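Local structure of glycerophosphoryl diester phosphodiesterase (Parabacteroides distasonis, 3MZ2) at residues G44-S49 against N113-R118. The protein probably hydrolyses glycerophosphodiesters, releasing an alcohol and glycerol phosphate. Sequence-based numbering, arbitrary orientation.
Sequences GYPENS and NITNYR
Two surface loops of a TIM-barrel phosphodiesterase meet here: the loop 44-49, which follows barrel strand 33-36 and leads into helix 50-59, and the loop 113-118, which runs between helices 99-102 and 122-129. Pro46, Thr115 and Tyr117 form the apolar part of the contact. Pro46 and Thr115 reach tip to tip, with CG of Pro46 3.7 Å from CG2 of Thr115, while CD of Pro46 lies in the plane of the Tyr117 ring, at its edge, 3.7 Å from CD2 of Tyr117. A proline ring is compact and rigid, which suits it to fill this corner, where it also rests on Leu107.

Thr115 serves two purposes. Its chi1 of 70° sets OG1 between the backbone N and the carbonyl carbon, where OG1 accepts from the backbone N of Tyr117 (3.0 Å, 162° at the hydrogen) in an ST turn and is also hydrogen-bonded to Leu107 O; the methyl CG2 is thereby turned to Pro46. On the other loop, Gly44 has a positive phi of 77°, which glycine adopts readily, and its N is hydrogen-bonded to Asp109 OD2.

Within the 44-49 loop, the chain is tied to the helix that follows. Ser49 occupies the N-cap of helix 50-59, and in the conformer given here its OG donates to Pro46 O (2.9 Å) and is hydrogen-bonded to Thr52 OG1.

Tyrosine suits position 117 because its ring edge packs on Pro46 CD while the hydroxyl at the far end reaches a water that links the loops. Gly44 O lies at the ring edge, 3.3 Å from CE2 of Tyr117. The water donates to Gly44 O and is hydrogen-bonded to Tyr117 OH, 2.8 Å from each; it sits over one face of the Tyr45 ring, offset toward the rim.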
loop_
_atom_site.group_PDB
_atom_site.type_symbol
_atom_site.label_atom_id
_atom_site.label_comp_id
_atom_site.label_asym_id
_atom_site.label_seq_id
_atom_site.Cartn_x
_atom_site.Cartn_y
_atom_site.Cartn_z
ATOM N N GLY A 44 3.047 -20.461 19.625
ATOM C CA GLY A 44 2.234 -19.843 20.668
ATOM C C GLY A 44 2.153 -18.314 20.723
ATOM O O GLY A 44 1.493 -17.766 21.613
ATOM N N TYR A 45 2.824 -17.634 19.790
ATOM C CA TYR A 45 2.960 -16.172 19.800
ATOM C C TYR A 45 2.653 -15.610 18.413
ATOM O O TYR A 45 3.511 -15.473 17.553
ATOM C CB TYR A 45 4.353 -15.768 20.330
ATOM C CG TYR A 45 4.483 -16.106 21.796
ATOM C CD1 TYR A 45 3.752 -15.405 22.718
ATOM C CD2 TYR A 45 5.268 -17.171 22.248
ATOM C CE1 TYR A 45 3.815 -15.674 24.041
ATOM C CE2 TYR A 45 5.307 -17.474 23.618
ATOM C CZ TYR A 45 4.578 -16.691 24.497
ATOM O OH TYR A 45 4.542 -16.880 25.866
ATOM N N PRO A 46 1.384 -15.246 18.194
ATOM C CA PRO A 46 1.003 -14.662 16.925
ATOM C C PRO A 46 1.584 -13.267 16.616
ATOM O O PRO A 46 1.909 -12.489 17.520
ATOM C CB PRO A 46 -0.522 -14.560 17.052
ATOM C CG PRO A 46 -0.905 -15.481 18.177
ATOM C CD PRO A 46 0.238 -15.417 19.106
ATOM N N GLU A 47 1.704 -12.964 15.336
ATOM C CA GLU A 47 1.930 -11.591 14.824
ATOM C C GLU A 47 0.946 -10.631 15.419
ATOM O O GLU A 47 -0.200 -11.028 15.671
ATOM C CB GLU A 47 1.594 -11.547 13.332
ATOM C CG GLU A 47 2.567 -12.154 12.480
ATOM C CD GLU A 47 2.150 -12.170 11.019
ATOM O OE1 GLU A 47 1.238 -11.406 10.547
ATOM O OE2 GLU A 47 2.823 -12.942 10.321
ATOM N N ASN A 48 1.379 -9.380 15.594
ATOM C CA ASN A 48 0.469 -8.282 15.972
ATOM C C ASN A 48 -0.406 -8.651 17.178
ATOM O O ASN A 48 -1.627 -8.453 17.179
ATOM C CB ASN A 48 -0.381 -7.852 14.761
ATOM C CG ASN A 48 0.387 -6.998 13.777
ATOM O OD1 ASN A 48 0.860 -5.909 14.116
ATOM N ND2 ASN A 48 0.489 -7.460 12.523
ATOM N N SER A 49 0.248 -9.160 18.209
ATOM C CA SER A 49 -0.440 -9.507 19.441
ATOM C C SER A 49 0.297 -8.934 20.621
ATOM O O SER A 49 1.522 -8.847 20.621
ATOM C CB SER A 49 -0.586 -11.026 19.603
ATOM O OG SER A 49 0.634 -11.656 20.007
ATOM N N ASN A 113 -1.489 -23.057 14.862
ATOM C CA ASN A 113 -2.132 -23.308 16.141
ATOM C C ASN A 113 -3.003 -22.103 16.506
ATOM O O ASN A 113 -2.538 -20.971 16.388
ATOM C CB ASN A 113 -1.121 -23.512 17.276
ATOM C CG ASN A 113 -0.172 -24.666 17.042
ATOM O OD1 ASN A 113 -0.600 -25.814 16.881
ATOM N ND2 ASN A 113 1.140 -24.372 17.065
ATOM N N ILE A 114 -4.247 -22.357 16.934
ATOM C CA ILE A 114 -5.144 -21.281 17.390
ATOM C C ILE A 114 -4.862 -21.034 18.864
ATOM O O ILE A 114 -4.924 -21.954 19.655
ATOM C CB ILE A 114 -6.630 -21.609 17.205
ATOM C CG1 ILE A 114 -6.929 -22.076 15.774
ATOM C CG2 ILE A 114 -7.473 -20.372 17.503
ATOM C CD1 ILE A 114 -8.282 -22.723 15.612
ATOM N N THR A 115 -4.506 -19.797 19.207
ATOM C CA THR A 115 -4.203 -19.410 20.585
ATOM C C THR A 115 -5.507 -18.925 21.213
ATOM O O THR A 115 -6.559 -18.960 20.569
ATOM C CB THR A 115 -3.163 -18.300 20.635
ATOM O OG1 THR A 115 -3.764 -17.084 20.144
ATOM C CG2 THR A 115 -1.908 -18.677 19.803
ATOM N N ASN A 116 -5.439 -18.466 22.457
ATOM C CA ASN A 116 -6.562 -17.761 23.061
ATOM C C ASN A 116 -6.326 -16.252 23.115
ATOM O O ASN A 116 -6.889 -15.567 23.956
ATOM C CB ASN A 116 -6.860 -18.282 24.470
ATOM C CG ASN A 116 -8.267 -17.950 24.926
ATOM O OD1 ASN A 116 -9.204 -17.931 24.127
ATOM N ND2 ASN A 116 -8.426 -17.704 26.217
ATOM N N TYR A 117 -5.467 -15.748 22.231
ATOM C CA TYR A 117 -5.191 -14.319 22.168
ATOM C C TYR A 117 -6.090 -13.676 21.109
ATOM O O TYR A 117 -6.474 -14.313 20.128
ATOM C CB TYR A 117 -3.704 -14.068 21.867
ATOM C CG TYR A 117 -2.764 -14.814 22.815
ATOM C CD1 TYR A 117 -3.130 -15.035 24.174
ATOM C CD2 TYR A 117 -1.556 -15.332 22.379
ATOM C CE1 TYR A 117 -2.291 -15.716 25.041
ATOM C CE2 TYR A 117 -0.701 -16.022 23.260
ATOM C CZ TYR A 117 -1.074 -16.199 24.565
ATOM O OH TYR A 117 -0.248 -16.882 25.437
ATOM N N ARG A 118 -6.414 -12.415 21.338
ATOM C CA ARG A 118 -7.330 -11.654 20.491
ATOM C C ARG A 118 -6.617 -10.546 19.730
ATOM O O ARG A 118 -5.546 -10.117 20.124
ATOM C CB ARG A 118 -8.378 -10.979 21.372
ATOM C CG ARG A 118 -9.237 -11.929 22.207
ATOM C CD ARG A 118 -10.225 -11.128 23.081
HETATM O O HOH W 1 1.253 -18.853 24.145
#